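Local structure of predicted ATPase of the ABC class (Vibrio vulnificus, 5D6A) at residues A[307-312]-A[335-340]; A[301-306]-A[341-346]; A[313-318]-A[328-333]; A[320-325]-A[382-387]. The protein probably hydrolyses ATP as a two-subunit ATPase of the ABC class, and binds the non-hydrolysable analogue AMP-PNP between its subunits. All blocks are in the same frame, centred on the assembly; numbering follows the deposited sequence.

Contact 1: residues A[307-312]-A[335-340]. With NA (sodium ion), chain B; ANP (phosphoaminophosphonic acid-adenylate ester), chain C.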
loop_
_atom_site.group_PDB
_atom_site.type_symbol
_atom_site.label_atom_id
_atom_site.label_comp_id
_atom_site.label_asym_id
_atom_site.label_seq_id
_atom_site.Cartn_x
_atom_site.Cartn_y
_atom_site.Cartn_z
ATOM N N GLU A 307 -3.337 3.149 10.319
ATOM C CA GLU A 307 -4.163 2.164 10.963
ATOM C C GLU A 307 -3.278 0.958 11.228
ATOM O O GLU A 307 -2.544 0.514 10.342
ATOM C CB GLU A 307 -5.322 1.779 10.035
ATOM C CG GLU A 307 -6.454 0.990 10.684
ATOM C CD GLU A 307 -7.315 1.827 11.621
ATOM O OE1 GLU A 307 -7.041 3.039 11.791
ATOM O OE2 GLU A 307 -8.283 1.270 12.181
ATOM N N GLY A 308 -3.307 0.461 12.459
ATOM C CA GLY A 308 -2.556 -0.736 12.822
ATOM C C GLY A 308 -1.079 -0.617 13.150
ATOM O O GLY A 308 -0.455 -1.618 13.500
ATOM N N ARG A 309 -0.505 0.579 13.057
ATOM C CA ARG A 309 0.920 0.738 13.363
ATOM C C ARG A 309 1.211 0.554 14.849
ATOM O O ARG A 309 0.320 0.670 15.691
ATOM C CB ARG A 309 1.452 2.108 12.936
ATOM C CG ARG A 309 0.818 3.295 13.652
ATOM C CD ARG A 309 1.736 4.510 13.635
ATOM N NE ARG A 309 2.917 4.287 14.471
ATOM C CZ ARG A 309 3.878 5.184 14.697
ATOM N NH1 ARG A 309 4.898 4.864 15.482
ATOM N NH2 ARG A 309 3.828 6.393 14.154
ATOM N N CYS A 310 2.474 0.273 15.154
ATOM C CA CYS A 310 2.918 0.122 16.527
ATOM C C CYS A 310 3.523 1.446 16.976
ATOM O O CYS A 310 3.976 2.240 16.150
ATOM C CB CYS A 310 3.950 -0.997 16.642
ATOM S SG CYS A 310 5.464 -0.719 15.692
ATOM N N VAL A 311 3.503 1.689 18.283
ATOM C CA VAL A 311 4.060 2.908 18.872
ATOM C C VAL A 311 4.810 2.484 20.122
ATOM O O VAL A 311 4.281 1.718 20.924
ATOM C CB VAL A 311 2.959 3.918 19.246
ATOM C CG1 VAL A 311 3.562 5.152 19.906
ATOM C CG2 VAL A 311 2.156 4.303 18.012
ATOM N N HIS A 312 6.033 2.982 20.294
ATOM C CA HIS A 312 6.862 2.568 21.430
ATOM C C HIS A 312 7.142 3.632 22.496
ATOM O O HIS A 312 7.762 4.656 22.221
ATOM C CB HIS A 312 8.200 2.034 20.921
ATOM C CG HIS A 312 8.077 0.850 20.014
ATOM N ND1 HIS A 312 7.776 -0.413 20.476
ATOM C CD2 HIS A 312 8.255 0.730 18.677
ATOM C CE1 HIS A 312 7.757 -1.257 19.461
ATOM N NE2 HIS A 312 8.046 -0.590 18.357
ATOM N N GLN A 335 0.583 -2.126 19.650
ATOM C CA GLN A 335 0.895 -2.853 18.415
ATOM C C GLN A 335 -0.218 -2.704 17.367
ATOM O O GLN A 335 -0.150 -3.302 16.292
ATOM C CB GLN A 335 1.138 -4.334 18.727
ATOM C CG GLN A 335 2.467 -4.619 19.415
ATOM C CD GLN A 335 3.659 -4.438 18.483
ATOM O OE1 GLN A 335 3.571 -4.709 17.285
ATOM N NE2 GLN A 335 4.784 -3.997 19.036
ATOM N N ASP A 336 -1.228 -1.899 17.684
ATOM C CA ASP A 336 -2.354 -1.664 16.782
ATOM C C ASP A 336 -2.953 -0.300 17.132
ATOM O O ASP A 336 -3.971 -0.207 17.815
ATOM C CB ASP A 336 -3.383 -2.786 16.936
ATOM C CG ASP A 336 -4.474 -2.741 15.879
ATOM O OD1 ASP A 336 -4.648 -1.695 15.220
ATOM O OD2 ASP A 336 -5.167 -3.766 15.709
ATOM N N ALA A 337 -2.306 0.756 16.645
ATOM C CA ALA A 337 -2.703 2.130 16.947
ATOM C C ALA A 337 -3.915 2.655 16.183
ATOM O O ALA A 337 -4.114 2.357 15.003
ATOM C CB ALA A 337 -1.523 3.066 16.729
ATOM N N SER A 338 -4.697 3.469 16.887
ATOM C CA SER A 338 -5.894 4.113 16.352
ATOM C C SER A 338 -5.535 5.193 15.321
ATOM O O SER A 338 -4.366 5.398 15.009
ATOM C CB SER A 338 -6.693 4.727 17.513
ATOM O OG SER A 338 -7.743 5.559 17.058
ATOM N N GLY A 339 -6.549 5.875 14.794
ATOM C CA GLY A 339 -6.338 6.929 13.804
ATOM C C GLY A 339 -5.744 8.175 14.427
ATOM O O GLY A 339 -4.621 8.568 14.110
ATOM N N SER A 340 -6.514 8.805 15.308
ATOM C CA SER A 340 -6.061 10.007 16.007
ATOM C C SER A 340 -4.828 9.726 16.861
ATOM O O SER A 340 -3.978 10.598 17.053
ATOM C CB SER A 340 -7.178 10.557 16.901
ATOM O OG SER A 340 -7.561 9.605 17.879
HETATM NA NA NA B . -9.390 7.337 17.146
HETATM P PG ANP C . -10.855 5.101 14.979
HETATM O O1G ANP C . -12.097 4.474 14.399
HETATM O O2G ANP C . -9.737 5.274 13.975
HETATM O O3G ANP C . -11.159 6.329 15.803
HETATM P PB ANP C . -10.551 4.003 17.826
HETATM O O1B ANP C . -12.031 3.926 18.050
HETATM O O2B ANP C . -9.829 5.231 18.332
HETATM N N3B ANP C . -10.242 3.897 16.101
HETATM P PA ANP C . -9.373 1.440 17.799
HETATM O O1A ANP C . -10.428 0.367 17.764
HETATM O O2A ANP C . -8.746 1.888 16.503
HETATM O O3A ANP C . -9.938 2.724 18.587
HETATM O "O5'" ANP C . -8.184 0.962 18.763
HETATM C "C5'" ANP C . -8.457 0.503 20.079
HETATM C "C4'" ANP C . -7.323 -0.391 20.562
HETATM O "O4'" ANP C . -7.820 -1.241 21.598
HETATM C "C3'" ANP C . -6.771 -1.305 19.477
HETATM O "O3'" ANP C . -5.353 -1.462 19.638
HETATM C "C2'" ANP C . -7.494 -2.617 19.684
HETATM O "O2'" ANP C . -6.665 -3.738 19.360
HETATM C "C1'" ANP C . -7.883 -2.599 21.159
HETATM N N9 ANP C . -9.249 -3.134 21.378
HETATM C C8 ANP C . -10.362 -2.826 20.678
HETATM N N7 ANP C . -11.430 -3.513 21.160
HETATM C C5 ANP C . -11.002 -4.271 22.185
HETATM C C6 ANP C . -11.610 -5.233 23.133
HETATM N N6 ANP C . -12.929 -5.524 23.073
HETATM N N1 ANP C . -10.805 -5.807 24.057
HETATM C C2 ANP C . -9.486 -5.526 24.131
HETATM N N3 ANP C . -8.877 -4.659 23.295
HETATM C C4 ANP C . -9.567 -4.014 22.324
#
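A337 spends both of its backbone polar atoms on the segment 307-312. Its N donates to R309 O at 2.8 Å, and its O accepts from G308 N at 3.3 Å; both bonds lie in the carbonyl plane of their acceptor, with N-H...O angles of 152°. Between them the chain bends at G308, whose positive phi of 82° suits glycine. Two acceptors, G308 O and Q335 O, lie close together, and R567 answers both, NH2 to the first and NH1 to the second. R309 reaches C310 O side-on with NE and NH1, and NH1 also forms a salt bridge with E349. The H312 ring, turned 62° from the Q335 amide, gives NE2 to M566 O. On the far side of 335-340 the partners are the nucleotide and the sodium ion: D336 O takes ANP O3' at 2.6 Å, S338 OG ligates sodium at 2.4 Å, and G339 N makes a weak 3.3 Å bond to ANP O2G. Since K271 and G270 of the second subunit hold the same nucleotide, this chemistry is consistent with an ABC signature loop, fixed from behind, whose front probably helps to stabilise the phosphate charge.

Contact 2: residues A[301-306]-A[341-346]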
loop_
_atom_site.group_PDB
_atom_site.type_symbol
_atom_site.label_atom_id
_atom_site.label_comp_id
_atom_site.label_asym_id
_atom_site.label_seq_id
_atom_site.Cartn_x
_atom_site.Cartn_y
_atom_site.Cartn_z
HETATM N N MSE A 301 8.157 16.878 7.271
HETATM C CA MSE A 301 7.527 15.560 7.362
HETATM C C MSE A 301 6.041 15.648 7.201
HETATM O O MSE A 301 5.376 16.387 7.923
HETATM C CB MSE A 301 7.828 14.967 8.741
HETATM C CG MSE A 301 7.072 13.665 9.040
HETATM SE SE MSE A 301 7.590 12.215 7.804
HETATM C CE MSE A 301 9.449 12.012 8.410
ATOM N N LYS A 302 5.500 14.887 6.256
ATOM C CA LYS A 302 4.063 14.860 6.055
ATOM C C LYS A 302 3.493 13.782 6.947
ATOM O O LYS A 302 3.912 12.629 6.890
ATOM C CB LYS A 302 3.689 14.601 4.595
ATOM C CG LYS A 302 2.184 14.625 4.343
ATOM C CD LYS A 302 1.878 14.782 2.864
ATOM C CE LYS A 302 0.388 14.907 2.568
ATOM N NZ LYS A 302 -0.388 13.673 2.878
ATOM N N ILE A 303 2.544 14.172 7.786
ATOM C CA ILE A 303 1.921 13.236 8.696
ATOM C C ILE A 303 0.478 13.009 8.274
ATOM O O ILE A 303 -0.190 13.916 7.780
ATOM C CB ILE A 303 2.009 13.714 10.163
ATOM C CG1 ILE A 303 1.241 15.022 10.374
ATOM C CG2 ILE A 303 3.465 13.901 10.570
ATOM C CD1 ILE A 303 1.288 15.528 11.800
ATOM N N ARG A 304 0.022 11.778 8.460
ATOM C CA ARG A 304 -1.329 11.377 8.114
ATOM C C ARG A 304 -1.764 10.326 9.117
ATOM O O ARG A 304 -1.018 9.997 10.043
ATOM C CB ARG A 304 -1.372 10.809 6.693
ATOM C CG ARG A 304 -0.474 9.597 6.473
ATOM C CD ARG A 304 -0.554 9.098 5.040
ATOM N NE ARG A 304 -1.902 8.660 4.685
ATOM C CZ ARG A 304 -2.278 8.294 3.460
ATOM N NH1 ARG A 304 -3.530 7.915 3.242
ATOM N NH2 ARG A 304 -1.412 8.311 2.449
ATOM N N ALA A 305 -2.966 9.795 8.936
ATOM C CA ALA A 305 -3.472 8.774 9.834
ATOM C C ALA A 305 -3.009 7.391 9.387
ATOM O O ALA A 305 -3.040 7.071 8.201
ATOM C CB ALA A 305 -4.990 8.830 9.890
ATOM N N GLU A 306 -2.549 6.596 10.347
ATOM C CA GLU A 306 -2.140 5.215 10.109
ATOM C C GLU A 306 -3.021 4.286 10.911
ATOM O O GLU A 306 -3.403 4.590 12.038
ATOM C CB GLU A 306 -0.676 4.964 10.477
ATOM C CG GLU A 306 0.295 5.134 9.328
ATOM C CD GLU A 306 1.725 4.803 9.723
ATOM O OE1 GLU A 306 2.240 3.747 9.291
ATOM O OE2 GLU A 306 2.325 5.582 10.493
ATOM N N THR A 341 -4.740 8.504 17.375
ATOM C CA THR A 341 -3.621 8.111 18.210
ATOM C C THR A 341 -2.350 8.002 17.384
ATOM O O THR A 341 -1.298 8.488 17.791
ATOM C CB THR A 341 -3.890 6.760 18.891
ATOM O OG1 THR A 341 -5.096 6.844 19.663
ATOM C CG2 THR A 341 -2.739 6.374 19.796
ATOM N N SER A 342 -2.454 7.367 16.221
ATOM C CA SER A 342 -1.301 7.191 15.349
ATOM C C SER A 342 -0.807 8.516 14.798
ATOM O O SER A 342 0.394 8.717 14.650
ATOM C CB SER A 342 -1.633 6.255 14.186
ATOM O OG SER A 342 -2.708 6.763 13.424
ATOM N N GLN A 343 -1.727 9.418 14.486
ATOM C CA GLN A 343 -1.322 10.701 13.937
ATOM C C GLN A 343 -0.666 11.543 15.026
ATOM O O GLN A 343 0.336 12.209 14.778
ATOM C CB GLN A 343 -2.499 11.426 13.280
ATOM C CG GLN A 343 -2.058 12.622 12.445
ATOM C CD GLN A 343 -3.114 13.092 11.456
ATOM O OE1 GLN A 343 -4.298 12.773 11.582
ATOM N NE2 GLN A 343 -2.683 13.856 10.457
ATOM N N ALA A 344 -1.227 11.492 16.234
ATOM C CA ALA A 344 -0.672 12.219 17.377
ATOM C C ALA A 344 0.740 11.708 17.663
ATOM O O ALA A 344 1.668 12.489 17.903
ATOM C CB ALA A 344 -1.558 12.041 18.601
ATOM N N ALA A 345 0.890 10.387 17.630
ATOM C CA ALA A 345 2.179 9.758 17.847
ATOM C C ALA A 345 3.157 10.225 16.780
ATOM O O ALA A 345 4.257 10.664 17.101
ATOM C CB ALA A 345 2.040 8.247 17.820
ATOM N N TRP A 346 2.740 10.152 15.516
ATOM C CA TRP A 346 3.583 10.569 14.393
ATOM C C TRP A 346 4.049 12.002 14.626
ATOM O O TRP A 346 5.222 12.332 14.443
ATOM C CB TRP A 346 2.802 10.533 13.072
ATOM C CG TRP A 346 3.675 10.497 11.837
ATOM C CD1 TRP A 346 4.939 11.004 11.700
ATOM C CD2 TRP A 346 3.301 10.016 10.542
ATOM N NE1 TRP A 346 5.395 10.804 10.422
ATOM C CE2 TRP A 346 4.404 10.211 9.686
ATOM C CE3 TRP A 346 2.153 9.411 10.031
ATOM C CZ2 TRP A 346 4.390 9.827 8.349
ATOM C CZ3 TRP A 346 2.140 9.033 8.702
ATOM C CH2 TRP A 346 3.249 9.243 7.876
#
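An indole-centred core, with W346 against M301, I303 and R304, packs the helix behind the signature-like loop onto the chain leaving the edge strand 301-302. I303 lays CG2 over one face of the indole, 3.5 Å from the centroid of its five-membered ring and 12° off the normal, which is a CH-pi contact. Selenomethionine M301 instead comes to the edge: SE lies 4.8 Å from that centroid and 76° off the normal, a Met-aromatic contact. Its CG, anti to the backbone N, comes to 3.6 Å of W346 NE1, and the bend at chi2 sets SE at the ring edge. R304 runs alongside the indole and touches it through the aliphatic CG, 3.5 Å from CZ3, with its guanidinium plane only 7° from the ring plane. Q343, with an extended chain, passes R304 so that NE2 stands 3.7 Å from R304 CA; its amide is satisfied by S365 OG and A366 N. Nearer the helix start, S342 OG lies 2.7 Å from E306 O, but S338 O and G339 O compete for the same proton. R565 ties the edge together, with a salt bridge to E306 and a cation-pi contact to W346. Helix 339-352 thus lies against strand 301-302, an edge strand of the mixed sheet, which runs parallel to its neighbour 357-361.

Contact 3: residues A[313-318]-A[328-333]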
loop_
_atom_site.group_PDB
_atom_site.type_symbol
_atom_site.label_atom_id
_atom_site.label_comp_id
_atom_site.label_asym_id
_atom_site.label_seq_id
_atom_site.Cartn_x
_atom_site.Cartn_y
_atom_site.Cartn_z
ATOM N N HIS A 313 6.684 3.353 23.715
ATOM C CA HIS A 313 6.916 4.202 24.882
ATOM C C HIS A 313 7.045 5.691 24.565
ATOM O O HIS A 313 8.003 6.348 24.978
ATOM C CB HIS A 313 8.167 3.697 25.601
ATOM C CG HIS A 313 8.069 2.263 26.011
ATOM N ND1 HIS A 313 7.520 1.868 27.211
ATOM C CD2 HIS A 313 8.418 1.126 25.363
ATOM C CE1 HIS A 313 7.551 0.549 27.294
ATOM N NE2 HIS A 313 8.089 0.075 26.185
ATOM N N LEU A 314 6.052 6.210 23.850
ATOM C CA LEU A 314 6.024 7.603 23.433
ATOM C C LEU A 314 5.106 8.408 24.345
ATOM O O LEU A 314 4.054 7.917 24.759
ATOM C CB LEU A 314 5.521 7.677 21.993
ATOM C CG LEU A 314 5.549 9.019 21.267
ATOM C CD1 LEU A 314 6.977 9.531 21.136
ATOM C CD2 LEU A 314 4.915 8.867 19.894
ATOM N N ASN A 315 5.511 9.639 24.655
ATOM C CA ASN A 315 4.732 10.530 25.517
ATOM C C ASN A 315 3.786 11.372 24.671
ATOM O O ASN A 315 4.229 12.206 23.885
ATOM C CB ASN A 315 5.671 11.433 26.329
ATOM C CG ASN A 315 4.936 12.300 27.349
ATOM O OD1 ASN A 315 3.725 12.499 27.269
ATOM N ND2 ASN A 315 5.678 12.822 28.314
ATOM N N LEU A 316 2.484 11.156 24.844
ATOM C CA LEU A 316 1.476 11.885 24.084
ATOM C C LEU A 316 0.648 12.822 24.968
ATOM O O LEU A 316 -0.459 13.216 24.598
ATOM C CB LEU A 316 0.557 10.890 23.375
ATOM C CG LEU A 316 1.272 9.859 22.496
ATOM C CD1 LEU A 316 0.274 8.905 21.855
ATOM C CD2 LEU A 316 2.109 10.547 21.430
ATOM N N SER A 317 1.197 13.191 26.122
ATOM C CA SER A 317 0.502 14.069 27.069
ATOM C C SER A 317 0.010 15.366 26.438
ATOM O O SER A 317 -1.038 15.876 26.817
ATOM C CB SER A 317 1.412 14.402 28.254
ATOM O OG SER A 317 1.791 13.228 28.947
ATOM N N ASN A 318 0.763 15.895 25.480
ATOM C CA ASN A 318 0.392 17.147 24.818
ATOM C C ASN A 318 -0.838 17.045 23.923
ATOM O O ASN A 318 -1.405 18.067 23.544
ATOM C CB ASN A 318 1.563 17.686 23.993
ATOM C CG ASN A 318 2.761 18.059 24.844
ATOM O OD1 ASN A 318 2.651 18.235 26.059
ATOM N ND2 ASN A 318 3.914 18.200 24.205
ATOM N N ASP A 328 -0.928 4.815 30.647
ATOM C CA ASP A 328 -0.182 6.053 30.804
ATOM C C ASP A 328 -0.055 6.803 29.481
ATOM O O ASP A 328 0.497 6.277 28.511
ATOM C CB ASP A 328 1.208 5.725 31.367
ATOM C CG ASP A 328 1.956 6.950 31.865
ATOM O OD1 ASP A 328 1.553 8.088 31.548
ATOM O OD2 ASP A 328 2.959 6.765 32.587
ATOM N N THR A 329 -0.567 8.034 29.452
ATOM C CA THR A 329 -0.489 8.882 28.264
ATOM C C THR A 329 0.925 9.428 28.079
ATOM O O THR A 329 1.257 9.951 27.013
ATOM C CB THR A 329 -1.462 10.076 28.345
ATOM O OG1 THR A 329 -1.153 10.879 29.491
ATOM C CG2 THR A 329 -2.895 9.597 28.440
ATOM N N ALA A 330 1.743 9.313 29.124
ATOM C CA ALA A 330 3.129 9.780 29.080
ATOM C C ALA A 330 4.097 8.671 28.663
ATOM O O ALA A 330 5.281 8.929 28.433
ATOM C CB ALA A 330 3.534 10.347 30.433
ATOM N N ASP A 331 3.587 7.444 28.567
ATOM C CA ASP A 331 4.394 6.285 28.197
ATOM C C ASP A 331 3.510 5.340 27.380
ATOM O O ASP A 331 3.325 4.171 27.730
ATOM C CB ASP A 331 4.908 5.602 29.472
ATOM C CG ASP A 331 5.857 4.444 29.195
ATOM O OD1 ASP A 331 6.468 4.391 28.109
ATOM O OD2 ASP A 331 6.002 3.587 30.091
ATOM N N PHE A 332 2.970 5.866 26.283
ATOM C CA PHE A 332 2.058 5.109 25.422
ATOM C C PHE A 332 2.772 4.091 24.528
ATOM O O PHE A 332 3.722 4.425 23.818
ATOM C CB PHE A 332 1.215 6.074 24.576
ATOM C CG PHE A 332 0.235 5.385 23.669
ATOM C CD1 PHE A 332 -0.949 4.869 24.173
ATOM C CD2 PHE A 332 0.492 5.262 22.308
ATOM C CE1 PHE A 332 -1.856 4.231 23.342
ATOM C CE2 PHE A 332 -0.408 4.626 21.473
ATOM C CZ PHE A 332 -1.584 4.110 21.991
ATOM N N THR A 333 2.284 2.850 24.568
ATOM C CA THR A 333 2.840 1.747 23.790
ATOM C C THR A 333 1.709 0.864 23.261
ATOM O O THR A 333 0.743 0.605 23.974
ATOM C CB THR A 333 3.791 0.886 24.650
ATOM O OG1 THR A 333 4.867 1.697 25.139
ATOM C CG2 THR A 333 4.362 -0.277 23.848
#
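H313 and F332 bury the most surface here, and they meet the opposing segment in quite different ways. The imidazole of H313 is held at one edge and covered on one face. ND1 donates to D331 OD1 at 2.9 Å, within 9° of the ring plane, and the oxygen is met on its syn side. T333 OG1 lies 3.3 Å above the ring centre and also accepts from H313 N at 2.8 Å. One hydroxyl can serve both because CG sits beside the backbone N (chi1 -57°), so that the ring stays close to its own amide. F332 is fixed through its backbone: L314 N gives to F332 O at 2.9 Å and F332 N to L314 O at 2.8 Å, making an antiparallel hydrogen-bonded pair. Its ring takes L316 CD1 at 3.7 Å from CD2, and meets F268 of the second subunit edge-to-face. A330, third in burial, rides on a type I turn from D328 to D331. The Asx turn of D328 OD1 onto A330 N braces that turn, and L316 N closes on T329 O at 2.8 Å, nearly along the C=O axis. Across from it N315 OD1 accepts from both S317 N and S317 OG, a second Asx turn. With H313 and L314 both opposite F332, and H313 in a positive-phi conformation (31°), the pairing is that of a G1 beta bulge beside a single antiparallel bridge.

Contact 4: residues A[320-325]-A[382-387]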
loop_
_atom_site.group_PDB
_atom_site.type_symbol
_atom_site.label_atom_id
_atom_site.label_comp_id
_atom_site.label_asym_id
_atom_site.label_seq_id
_atom_site.Cartn_x
_atom_site.Cartn_y
_atom_site.Cartn_z
ATOM N N ILE A 320 -3.071 13.563 23.761
ATOM C CA ILE A 320 -3.996 12.630 24.396
ATOM C C ILE A 320 -3.946 12.842 25.905
ATOM O O ILE A 320 -2.871 12.840 26.505
ATOM C CB ILE A 320 -3.662 11.172 24.040
ATOM C CG1 ILE A 320 -3.717 10.993 22.518
ATOM C CG2 ILE A 320 -4.628 10.217 24.734
ATOM C CD1 ILE A 320 -3.347 9.608 22.039
ATOM N N ASN A 321 -5.114 13.020 26.513
ATOM C CA ASN A 321 -5.212 13.272 27.949
ATOM C C ASN A 321 -5.605 12.043 28.768
ATOM O O ASN A 321 -5.081 11.831 29.862
ATOM C CB ASN A 321 -6.209 14.407 28.195
ATOM C CG ASN A 321 -5.781 15.710 27.543
ATOM O OD1 ASN A 321 -4.590 15.989 27.414
ATOM N ND2 ASN A 321 -6.750 16.518 27.141
ATOM N N HIS A 322 -6.525 11.241 28.235
ATOM C CA HIS A 322 -6.993 10.034 28.916
ATOM C C HIS A 322 -7.032 8.826 27.977
ATOM O O HIS A 322 -7.256 8.962 26.776
ATOM C CB HIS A 322 -8.384 10.269 29.515
ATOM C CG HIS A 322 -8.988 9.052 30.149
ATOM N ND1 HIS A 322 -8.783 8.720 31.472
ATOM C CD2 HIS A 322 -9.791 8.087 29.639
ATOM C CE1 HIS A 322 -9.433 7.603 31.749
ATOM N NE2 HIS A 322 -10.052 7.199 30.654
ATOM N N LEU A 323 -6.807 7.648 28.554
ATOM C CA LEU A 323 -6.832 6.387 27.825
ATOM C C LEU A 323 -7.562 5.335 28.650
ATOM O O LEU A 323 -7.534 5.381 29.883
ATOM C CB LEU A 323 -5.409 5.908 27.530
ATOM C CG LEU A 323 -4.604 6.720 26.517
ATOM C CD1 LEU A 323 -3.154 6.262 26.502
ATOM C CD2 LEU A 323 -5.215 6.621 25.125
ATOM N N PRO A 324 -8.227 4.381 27.976
ATOM C CA PRO A 324 -8.920 3.324 28.705
ATOM C C PRO A 324 -7.926 2.359 29.346
ATOM O O PRO A 324 -6.723 2.460 29.098
ATOM C CB PRO A 324 -9.734 2.619 27.617
ATOM C CG PRO A 324 -8.978 2.870 26.361
ATOM C CD PRO A 324 -8.359 4.228 26.515
HETATM N N MSE A 325 -8.430 1.442 30.167
HETATM C CA MSE A 325 -7.590 0.447 30.854
HETATM C C MSE A 325 -6.479 1.107 31.636
HETATM O O MSE A 325 -5.391 0.542 31.784
HETATM C CB MSE A 325 -6.999 -0.561 29.862
HETATM C CG MSE A 325 -7.992 -1.032 28.799
HETATM SE SE MSE A 325 -9.659 -1.687 29.623
HETATM C CE MSE A 325 -9.342 -3.616 29.372
ATOM N N LYS A 382 -18.018 11.695 30.211
ATOM C CA LYS A 382 -18.060 10.948 31.469
ATOM C C LYS A 382 -16.642 10.833 32.048
ATOM O O LYS A 382 -16.119 11.809 32.587
ATOM C CB LYS A 382 -18.730 9.579 31.277
ATOM C CG LYS A 382 -18.912 8.801 32.574
ATOM C CD LYS A 382 -19.648 7.491 32.360
ATOM C CE LYS A 382 -19.837 6.759 33.677
ATOM N NZ LYS A 382 -20.577 5.477 33.516
ATOM N N GLY A 383 -16.019 9.661 31.928
ATOM C CA GLY A 383 -14.665 9.457 32.441
ATOM C C GLY A 383 -13.631 9.510 31.330
ATOM O O GLY A 383 -12.490 9.091 31.518
ATOM N N ASP A 384 -14.042 10.027 30.171
ATOM C CA ASP A 384 -13.172 10.141 29.007
ATOM C C ASP A 384 -12.910 11.610 28.701
ATOM O O ASP A 384 -13.718 12.263 28.036
ATOM C CB ASP A 384 -13.826 9.478 27.787
ATOM C CG ASP A 384 -14.110 7.998 27.996
ATOM O OD1 ASP A 384 -13.607 7.419 28.982
ATOM O OD2 ASP A 384 -14.832 7.411 27.162
ATOM N N GLU A 385 -11.791 12.134 29.198
ATOM C CA GLU A 385 -11.436 13.528 28.949
ATOM C C GLU A 385 -11.173 13.715 27.452
ATOM O O GLU A 385 -10.518 12.877 26.828
ATOM C CB GLU A 385 -10.218 13.945 29.776
ATOM C CG GLU A 385 -10.446 13.871 31.280
ATOM C CD GLU A 385 -9.239 14.314 32.090
ATOM O OE1 GLU A 385 -9.312 14.260 33.335
ATOM O OE2 GLU A 385 -8.219 14.714 31.490
ATOM N N PRO A 386 -11.681 14.816 26.873
ATOM C CA PRO A 386 -11.543 15.066 25.436
ATOM C C PRO A 386 -10.100 15.239 24.958
ATOM O O PRO A 386 -9.281 15.836 25.658
ATOM C CB PRO A 386 -12.335 16.362 25.228
ATOM C CG PRO A 386 -12.306 17.041 26.552
ATOM C CD PRO A 386 -12.330 15.943 27.569
ATOM N N ILE A 387 -9.808 14.706 23.774
ATOM C CA ILE A 387 -8.479 14.821 23.175
ATOM C C ILE A 387 -8.226 16.275 22.782
ATOM O O ILE A 387 -9.153 16.985 22.394
ATOM C CB ILE A 387 -8.339 13.912 21.926
ATOM C CG1 ILE A 387 -6.903 13.931 21.391
ATOM C CG2 ILE A 387 -9.314 14.329 20.827
ATOM C CD1 ILE A 387 -6.692 13.045 20.184
#
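N321 ND2 has two acceptors, P386 O and T388 OG1, close together in sequence: it donates to P386 O at 3.0 Å, a weak bond bent to 128° at the hydrogen, and also to T388 OG1 just beyond the 382-387 loop. CB of N321 stands 3.9 Å from E385 OE2. The H322 ring is met over a face and not through its nitrogens. G383 O sits 3.2 Å above the ring plane, displaced toward the rim, and although NE2 is close to it the angle is too poor for a hydrogen bond. The ring arrives there because H322 CG is anti to the backbone N, swinging the imidazole out over the opposing loop. D384 OD1 stays 3.9 Å from H322 CD2, its carboxylate turned 24° from the ring; the other oxygen, OD2, is bonded to H426 ND1 of the second subunit. Behind these groups H322 CB and E385 CB approach to 4.1 Å. An apolar end completes the contact, with I320 CG1 4.3 Å from I387 CD1, and I387 also rests on S340. Neither segment forms helix or strand, and one weak hydrogen bond is the whole polar link between them. This is a loop-against-loop contact at the border between subunits, where L323 packs on F268 and D384 on H269 of the second subunit, beside the nucleotide site.

Helix 339-352 links all four contacts. Contact 1 holds its N-terminal end at the nucleotide, and contact 2 packs its first turns, their centres about 9 Å apart; R309 CD lies 3.8 Å from S342 CB. Contact 3, about 13 Å from contact 1 between centres, is nested inside the loop that contact 1 closes, and L316 CD2 reaches A345 CA at 3.7 Å. Contact 4 adjoins contacts 3 and 1: F332 CD1 touches L323 CD1 at 3.5 Å, and S340 CB meets I387 CD1 at 4.1 Å. Contact 1 alone touches AMP-PNP and sodium directly; the side chains of A305 and F332 lie about 7 Å from AMP-PNP, and that of I387 about 7 Å from sodium.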